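Local coordinates for protein putative pectin lyase (Geobacillus virus E2, PDB 7CHU) that serves as the trimeric tailspike of a deep-sea thermophilic phage and probably recognises or degrades host surface polysaccharide, at residues Asn423-Gln437 / Ala447-Val461. Residues are numbered along the deposited sequence; the frame is centred on the assembly and turned at random.
Sequences NFIQPKGTNASFGIQ and AFVGANASGTDNSNV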
ATOM      1  N   ASN A 423     -30.913 -24.317  -0.422  1.00 24.45           N
ATOM      2  CA  ASN A 423     -30.422 -25.672  -0.270  1.00 26.95           C
ATOM      3  C   ASN A 423     -29.292 -25.752   0.744  1.00 22.75           C
ATOM      4  O   ASN A 423     -28.590 -24.779   1.019  1.00 26.20           O
ATOM      5  CB  ASN A 423     -29.937 -26.219  -1.613  1.00 31.31           C
ATOM      6  CG  ASN A 423     -31.002 -26.152  -2.673  1.00 33.14           C
ATOM      7  OD1 ASN A 423     -30.791 -25.601  -3.751  1.00 39.04           O
ATOM      8  ND2 ASN A 423     -32.149 -26.723  -2.380  1.00 29.91           N
ATOM      9  N   PHE A 424     -29.118 -26.949   1.274  1.00 22.40           N
ATOM     10  CA  PHE A 424     -27.978 -27.301   2.105  1.00 20.90           C
ATOM     11  C   PHE A 424     -27.107 -28.258   1.306  1.00 23.84           C
ATOM     12  O   PHE A 424     -27.567 -29.337   0.917  1.00 21.88           O
ATOM     13  CB  PHE A 424     -28.449 -27.936   3.416  1.00 20.00           C
ATOM     14  CG  PHE A 424     -29.253 -26.998   4.283  1.00 22.70           C
ATOM     15  CD1 PHE A 424     -28.625 -25.974   4.983  1.00 21.45           C
ATOM     16  CD2 PHE A 424     -30.635 -27.132   4.395  1.00 26.45           C
ATOM     17  CE1 PHE A 424     -29.367 -25.093   5.798  1.00 25.42           C
ATOM     18  CE2 PHE A 424     -31.379 -26.262   5.195  1.00 30.69           C
ATOM     19  CZ  PHE A 424     -30.735 -25.230   5.894  1.00 25.29           C
ATOM     20  N   ILE A 425     -25.861 -27.862   1.050  1.00 18.72           N
ATOM     21  CA  ILE A 425     -24.961 -28.607   0.176  1.00 22.26           C
ATOM     22  C   ILE A 425     -23.979 -29.400   1.025  1.00 16.69           C
ATOM     23  O   ILE A 425     -23.394 -28.863   1.970  1.00 18.87           O
ATOM     24  CB  ILE A 425     -24.219 -27.658  -0.779  1.00 22.71           C
ATOM     25  CG1 ILE A 425     -25.237 -26.987  -1.706  1.00 24.13           C
ATOM     26  CG2 ILE A 425     -23.138 -28.420  -1.536  1.00 23.29           C
ATOM     27  CD1 ILE A 425     -24.617 -26.134  -2.793  1.00 31.58           C
ATOM     28  N   GLN A 426     -23.812 -30.674   0.699  1.00 18.84           N
ATOM     29  CA  GLN A 426     -22.859 -31.574   1.335  1.00 21.91           C
ATOM     30  C   GLN A 426     -21.657 -31.712   0.413  1.00 24.21           C
ATOM     31  O   GLN A 426     -21.750 -32.408  -0.615  1.00 26.89           O
ATOM     32  CB  GLN A 426     -23.501 -32.947   1.594  1.00 18.93           C
ATOM     33  CG  GLN A 426     -22.625 -33.921   2.352  1.00 18.78           C
ATOM     34  CD  GLN A 426     -23.330 -35.262   2.595  1.00 28.12           C
ATOM     35  OE1 GLN A 426     -23.340 -36.142   1.729  1.00 24.81           O
ATOM     36  NE2 GLN A 426     -23.927 -35.412   3.768  1.00 21.32           N
ATOM     37  N   PRO A 427     -20.515 -31.088   0.728  1.00 26.22           N
ATOM     38  CA  PRO A 427     -19.384 -31.095  -0.222  1.00 24.41           C
ATOM     39  C   PRO A 427     -18.780 -32.465  -0.456  1.00 27.70           C
ATOM     40  O   PRO A 427     -18.528 -32.831  -1.611  1.00 31.06           O
ATOM     41  CB  PRO A 427     -18.377 -30.143   0.440  1.00 27.38           C
ATOM     42  CG  PRO A 427     -19.152 -29.329   1.345  1.00 25.20           C
ATOM     43  CD  PRO A 427     -20.257 -30.193   1.863  1.00 22.35           C
ATOM     44  N   LYS A 428     -18.516 -33.231   0.608  1.00 29.02           N
ATOM     45  CA  LYS A 428     -17.942 -34.573   0.500  1.00 27.80           C
ATOM     46  C   LYS A 428     -19.049 -35.604   0.685  1.00 27.65           C
ATOM     47  O   LYS A 428     -19.549 -35.793   1.800  1.00 24.55           O
ATOM     48  CB  LYS A 428     -16.832 -34.783   1.529  1.00 29.24           C
ATOM     49  CG  LYS A 428     -16.182 -36.170   1.449  1.00 27.52           C
ATOM     50  CD  LYS A 428     -14.802 -36.149   2.077  1.00 39.27           C
ATOM     51  CE  LYS A 428     -13.967 -37.370   1.696  1.00 41.92           C
ATOM     52  NZ  LYS A 428     -12.567 -37.240   2.184  1.00 49.72           N
ATOM     53  N   GLY A 429     -19.410 -36.292  -0.405  1.00 29.66           N
ATOM     54  CA  GLY A 429     -20.571 -37.169  -0.398  1.00 26.68           C
ATOM     55  C   GLY A 429     -20.399 -38.445   0.397  1.00 24.60           C
ATOM     56  O   GLY A 429     -21.395 -39.108   0.708  1.00 24.16           O
ATOM     57  N   THR A 430     -19.164 -38.812   0.734  1.00 21.73           N
ATOM     58  CA  THR A 430     -18.930 -40.041   1.484  1.00 27.85           C
ATOM     59  C   THR A 430     -18.991 -39.840   2.988  1.00 28.70           C
ATOM     60  O   THR A 430     -18.902 -40.830   3.726  1.00 27.81           O
ATOM     61  CB  THR A 430     -17.567 -40.671   1.126  1.00 29.51           C
ATOM     62  OG1 THR A 430     -16.513 -39.727   1.345  1.00 34.86           O
ATOM     63  CG2 THR A 430     -17.535 -41.138  -0.331  1.00 31.37           C
ATOM     64  N   ASN A 431     -19.141 -38.597   3.464  1.00 25.66           N
ATOM     65  CA  ASN A 431     -19.160 -38.310   4.893  1.00 22.41           C
ATOM     66  C   ASN A 431     -20.511 -37.732   5.288  1.00 22.37           C
ATOM     67  O   ASN A 431     -21.182 -37.082   4.484  1.00 20.49           O
ATOM     68  CB  ASN A 431     -18.052 -37.337   5.291  1.00 23.06           C
ATOM     69  CG  ASN A 431     -16.653 -37.897   5.030  1.00 33.71           C
ATOM     70  OD1 ASN A 431     -16.476 -39.095   4.828  1.00 34.62           O
ATOM     71  ND2 ASN A 431     -15.659 -37.018   5.014  1.00 33.83           N
ATOM     72  N   ALA A 432     -20.904 -37.981   6.537  1.00 21.77           N
ATOM     73  CA  ALA A 432     -22.082 -37.340   7.112  1.00 21.07           C
ATOM     74  C   ALA A 432     -21.857 -35.829   7.253  1.00 18.87           C
ATOM     75  O   ALA A 432     -20.789 -35.297   6.935  1.00 20.01           O
ATOM     76  CB  ALA A 432     -22.408 -37.968   8.468  1.00 21.26           C
ATOM     77  N   SER A 433     -22.879 -35.127   7.747  1.00 16.06           N
ATOM     78  CA  SER A 433     -22.784 -33.707   8.042  1.00 16.65           C
ATOM     79  C   SER A 433     -23.365 -33.465   9.427  1.00 18.52           C
ATOM     80  O   SER A 433     -24.357 -34.101   9.798  1.00 16.48           O
ATOM     81  CB  SER A 433     -23.552 -32.881   7.017  1.00 18.69           C
ATOM     82  OG  SER A 433     -23.233 -33.298   5.704  1.00 21.21           O
ATOM     83  N   PHE A 434     -22.752 -32.557  10.187  1.00 13.65           N
ATOM     84  CA  PHE A 434     -23.271 -32.186  11.501  1.00 17.28           C
ATOM     85  C   PHE A 434     -23.018 -30.707  11.717  1.00 16.08           C
ATOM     86  O   PHE A 434     -22.094 -30.138  11.134  1.00 14.20           O
ATOM     87  CB  PHE A 434     -22.629 -32.998  12.634  1.00 15.43           C
ATOM     88  CG  PHE A 434     -23.136 -34.399  12.711  1.00 18.45           C
ATOM     89  CD1 PHE A 434     -24.327 -34.684  13.393  1.00 18.10           C
ATOM     90  CD2 PHE A 434     -22.446 -35.425  12.096  1.00 15.43           C
ATOM     91  CE1 PHE A 434     -24.813 -35.979  13.438  1.00 16.52           C
ATOM     92  CE2 PHE A 434     -22.926 -36.749  12.123  1.00 18.18           C
ATOM     93  CZ  PHE A 434     -24.092 -37.033  12.806  1.00 15.67           C
ATOM     94  N   GLY A 435     -23.853 -30.090  12.550  1.00 14.14           N
ATOM     95  CA  GLY A 435     -23.656 -28.683  12.859  1.00 14.89           C
ATOM     96  C   GLY A 435     -24.453 -28.227  14.066  1.00 17.56           C
ATOM     97  O   GLY A 435     -25.337 -28.932  14.582  1.00 16.44           O
ATOM     98  N   ILE A 436     -24.103 -27.022  14.512  1.00 14.07           N
ATOM     99  CA  ILE A 436     -24.855 -26.256  15.503  1.00 15.90           C
ATOM    100  C   ILE A 436     -25.320 -24.965  14.844  1.00 16.69           C
ATOM    101  O   ILE A 436     -24.543 -24.308  14.136  1.00 14.53           O
ATOM    102  CB  ILE A 436     -23.990 -25.942  16.732  1.00 15.72           C
ATOM    103  CG1 ILE A 436     -23.461 -27.220  17.371  1.00 16.19           C
ATOM    104  CG2 ILE A 436     -24.776 -25.101  17.762  1.00 16.67           C
ATOM    105  CD1 ILE A 436     -22.447 -26.938  18.490  1.00 19.84           C
ATOM    106  N   GLN A 437     -26.583 -24.605  15.050  1.00 14.52           N
ATOM    107  CA  GLN A 437     -27.072 -23.318  14.579  1.00 16.34           C
ATOM    108  C   GLN A 437     -27.769 -22.615  15.735  1.00 18.15           C
ATOM    109  O   GLN A 437     -28.577 -23.225  16.449  1.00 15.70           O
ATOM    110  CB  GLN A 437     -27.993 -23.472  13.366  1.00 18.23           C
ATOM    111  CG  GLN A 437     -29.177 -24.433  13.539  1.00 15.54           C
ATOM    112  CD  GLN A 437     -29.842 -24.757  12.199  1.00 21.57           C
ATOM    113  OE1 GLN A 437     -29.176 -24.891  11.162  1.00 21.89           O
ATOM    114  NE2 GLN A 437     -31.159 -24.886  12.216  1.00 22.72           N
ATOM    115  N   ALA A 447     -29.762 -25.120  18.203  1.00 12.93           N
ATOM    116  CA  ALA A 447     -30.165 -26.370  17.571  1.00 18.68           C
ATOM    117  C   ALA A 447     -28.961 -27.161  17.075  1.00 19.13           C
ATOM    118  O   ALA A 447     -27.955 -26.597  16.632  1.00 14.23           O
ATOM    119  CB  ALA A 447     -31.128 -26.121  16.401  1.00 17.54           C
ATOM    120  N   PHE A 448     -29.085 -28.483  17.160  1.00 17.09           N
ATOM    121  CA  PHE A 448     -28.097 -29.439  16.678  1.00 15.37           C
ATOM    122  C   PHE A 448     -28.705 -30.188  15.501  1.00 20.82           C
ATOM    123  O   PHE A 448     -29.845 -30.662  15.592  1.00 16.75           O
ATOM    124  CB  PHE A 448     -27.719 -30.416  17.793  1.00 16.34           C
ATOM    125  CG  PHE A 448     -27.084 -29.758  18.972  1.00 17.79           C
ATOM    126  CD1 PHE A 448     -27.843 -29.007  19.865  1.00 17.05           C
ATOM    127  CD2 PHE A 448     -25.703 -29.854  19.170  1.00 18.80           C
ATOM    128  CE1 PHE A 448     -27.250 -28.382  20.943  1.00 18.51           C
ATOM    129  CE2 PHE A 448     -25.089 -29.232  20.250  1.00 18.45           C
ATOM    130  CZ  PHE A 448     -25.871 -28.499  21.149  1.00 16.62           C
ATOM    131  N   VAL A 449     -27.956 -30.281  14.399  1.00 15.91           N
ATOM    132  CA  VAL A 449     -28.480 -30.736  13.118  1.00 18.51           C
ATOM    133  C   VAL A 449     -27.501 -31.742  12.531  1.00 18.81           C
ATOM    134  O   VAL A 449     -26.306 -31.723  12.837  1.00 19.09           O
ATOM    135  CB  VAL A 449     -28.712 -29.568  12.123  1.00 17.59           C
ATOM    136  CG1 VAL A 449     -29.863 -28.673  12.593  1.00 19.21           C
ATOM    137  CG2 VAL A 449     -27.437 -28.738  11.941  1.00 15.52           C
ATOM    138  N   GLY A 450     -28.026 -32.650  11.704  1.00 18.00           N
ATOM    139  CA  GLY A 450     -27.173 -33.617  11.032  1.00 18.62           C
ATOM    140  C   GLY A 450     -27.854 -34.298   9.865  1.00 19.40           C
ATOM    141  O   GLY A 450     -29.074 -34.207   9.688  1.00 20.71           O
ATOM    142  N   ALA A 451     -27.042 -34.986   9.062  1.00 19.16           N
ATOM    143  CA  ALA A 451     -27.522 -35.691   7.881  1.00 20.65           C
ATOM    144  C   ALA A 451     -26.552 -36.817   7.547  1.00 22.38           C
ATOM    145  O   ALA A 451     -25.343 -36.717   7.799  1.00 18.02           O
ATOM    146  CB  ALA A 451     -27.675 -34.745   6.684  1.00 20.39           C
ATOM    147  N   ASN A 452     -27.093 -37.894   6.985  1.00 21.99           N
ATOM    148  CA  ASN A 452     -26.230 -38.976   6.532  1.00 25.61           C
ATOM    149  C   ASN A 452     -25.429 -38.570   5.294  1.00 24.54           C
ATOM    150  O   ASN A 452     -25.765 -37.623   4.582  1.00 23.91           O
ATOM    151  CB  ASN A 452     -27.051 -40.225   6.207  1.00 32.25           C
ATOM    152  CG  ASN A 452     -27.310 -41.070   7.421  1.00 24.76           C
ATOM    153  OD1 ASN A 452     -28.452 -41.296   7.793  1.00 35.19           O
ATOM    154  ND2 ASN A 452     -26.247 -41.524   8.057  1.00 29.66           N
ATOM    155  N   ALA A 453     -24.363 -39.325   5.033  1.00 21.00           N
ATOM    156  CA  ALA A 453     -23.644 -39.185   3.775  1.00 24.21           C
ATOM    157  C   ALA A 453     -24.584 -39.431   2.604  1.00 26.73           C
ATOM    158  O   ALA A 453     -25.315 -40.424   2.576  1.00 28.16           O
ATOM    159  CB  ALA A 453     -22.470 -40.156   3.719  1.00 26.84           C
ATOM    160  N   SER A 454     -24.583 -38.497   1.652  1.00 26.62           N
ATOM    161  CA  SER A 454     -25.428 -38.580   0.464  1.00 31.86           C
ATOM    162  C   SER A 454     -24.917 -39.559  -0.589  1.00 32.04           C
ATOM    163  O   SER A 454     -25.723 -40.066  -1.372  1.00 31.27           O
ATOM    164  CB  SER A 454     -25.554 -37.192  -0.178  1.00 30.19           C
ATOM    165  OG  SER A 454     -24.386 -36.932  -0.947  1.00 28.82           O
ATOM    166  N   GLY A 455     -23.612 -39.810  -0.649  1.00 31.03           N
ATOM    167  CA  GLY A 455     -23.035 -40.565  -1.739  1.00 32.67           C
ATOM    168  C   GLY A 455     -22.535 -39.736  -2.909  1.00 37.13           C
ATOM    169  O   GLY A 455     -21.785 -40.259  -3.742  1.00 41.78           O
ATOM    170  N   THR A 456     -22.889 -38.457  -2.993  1.00 34.55           N
ATOM    171  CA  THR A 456     -22.528 -37.636  -4.144  1.00 38.34           C
ATOM    172  C   THR A 456     -21.969 -36.301  -3.676  1.00 33.31           C
ATOM    173  O   THR A 456     -22.630 -35.588  -2.916  1.00 36.35           O
ATOM    174  CB  THR A 456     -23.748 -37.415  -5.051  1.00 39.10           C
ATOM    175  OG1 THR A 456     -24.230 -38.685  -5.499  1.00 37.91           O
ATOM    176  CG2 THR A 456     -23.385 -36.556  -6.261  1.00 37.06           C
ATOM    177  N   ASP A 457     -20.754 -35.966  -4.111  1.00 35.98           N
ATOM    178  CA  ASP A 457     -20.176 -34.688  -3.718  1.00 31.16           C
ATOM    179  C   ASP A 457     -21.054 -33.536  -4.192  1.00 33.35           C
ATOM    180  O   ASP A 457     -21.638 -33.579  -5.280  1.00 34.22           O
ATOM    181  CB  ASP A 457     -18.759 -34.517  -4.279  1.00 36.15           C
ATOM    182  CG  ASP A 457     -17.774 -35.541  -3.745  1.00 36.38           C
ATOM    183  OD1 ASP A 457     -17.967 -36.077  -2.633  1.00 34.81           O
ATOM    184  OD2 ASP A 457     -16.768 -35.784  -4.447  1.00 46.42           O
ATOM    185  N   ASN A 458     -21.155 -32.506  -3.352  1.00 31.89           N
ATOM    186  CA  ASN A 458     -21.843 -31.247  -3.670  1.00 32.71           C
ATOM    187  C   ASN A 458     -23.344 -31.420  -3.897  1.00 31.16           C
ATOM    188  O   ASN A 458     -23.976 -30.575  -4.533  1.00 35.36           O
ATOM    189  CB  ASN A 458     -21.194 -30.546  -4.870  1.00 32.71           C
ATOM    190  CG  ASN A 458     -19.790 -30.060  -4.566  1.00 32.62           C
ATOM    191  OD1 ASN A 458     -19.527 -29.534  -3.486  1.00 37.02           O
ATOM    192  ND2 ASN A 458     -18.880 -30.222  -5.522  1.00 35.60           N
ATOM    193  N   SER A 459     -23.935 -32.481  -3.348  1.00 27.98           N
ATOM    194  CA  SER A 459     -25.360 -32.753  -3.470  1.00 29.81           C
ATOM    195  C   SER A 459     -26.181 -31.998  -2.409  1.00 31.14           C
ATOM    196  O   SER A 459     -25.663 -31.518  -1.399  1.00 28.21           O
ATOM    197  CB  SER A 459     -25.615 -34.253  -3.343  1.00 28.85           C
ATOM    198  OG  SER A 459     -25.487 -34.668  -1.997  1.00 35.54           O
ATOM    199  N   ASN A 460     -27.491 -31.914  -2.647  1.00 26.51           N
ATOM    200  CA  ASN A 460     -28.413 -31.293  -1.704  1.00 29.68           C
ATOM    201  C   ASN A 460     -28.872 -32.317  -0.679  1.00 28.21           C
ATOM    202  O   ASN A 460     -29.250 -33.435  -1.036  1.00 28.98           O
ATOM    203  CB  ASN A 460     -29.625 -30.704  -2.428  1.00 25.86           C
ATOM    204  CG  ASN A 460     -29.253 -29.540  -3.314  1.00 29.00           C
ATOM    205  OD1 ASN A 460     -28.234 -28.881  -3.088  1.00 28.66           O
ATOM    206  ND2 ASN A 460     -30.069 -29.275  -4.330  1.00 28.29           N
ATOM    207  N   VAL A 461     -28.830 -31.933   0.598  1.00 22.49           N
ATOM    208  CA  VAL A 461     -29.254 -32.814   1.681  1.00 24.64           C
ATOM    209  C   VAL A 461     -30.288 -32.112   2.560  1.00 25.71           C
ATOM    210  O   VAL A 461     -30.441 -30.887   2.539  1.00 24.84           O
ATOM    211  CB  VAL A 461     -28.058 -33.291   2.537  1.00 26.55           C
ATOM    212  CG1 VAL A 461     -27.096 -34.101   1.692  1.00 25.60           C
ATOM    213  CG2 VAL A 461     -27.339 -32.092   3.187  1.00 20.55           C
TER
HETATM  214  O   HOH W   1     -31.028 -29.055   0.787  1.00 29.08           O
HETATM  215  O   HOH W   2     -16.896 -30.599  -2.896  1.00 34.37           O
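The side-chain amide of Gln426 is gripped at both ends: OE1 accepts the N-H of Ser454, 2.7 Å from N to OE1, in the carbonyl plane and on a lone pair, while NE2 donates to Asn452 O at 3.0 Å and, within its own segment, to Ser433 OG. Both acceptors lie close to the amide plane, which fixes the rotation of the buried group. This clamp sits at one end of an antiparallel beta hairpin, strands 433-438 and 446-451, in the antiparallel region that follows the parallel beta-helix. Gln426 reaches from its strand to loop residues 452-454 because its CG lies anti to the backbone N (chi1 -175°) and the chain beyond is extended; Ser433 OG is also bonded to Asn416 O. In the hairpin, paired bonds join Ser433 with Ala451, Gly435 with Val449 and Gln437 with Ala447. Ile436 and Phe448 lie side by side on one face, CG1 of the isoleucine 3.9 Å from CE2 of the ring, and both also pack on their counterparts in other subunits, placing this face at the trimer interface. Where strand 423-426 runs beside the weakly bonded strand 459-461, the Asn423 and Asn460 amides stack with planes 22° apart. Farther along the loops, Gly455 N bonds to Gly429 O at 2.7 Å, and Gly429 N points almost straight (179°) at the anti lone pair of Asp457 OD1, 2.7 Å away.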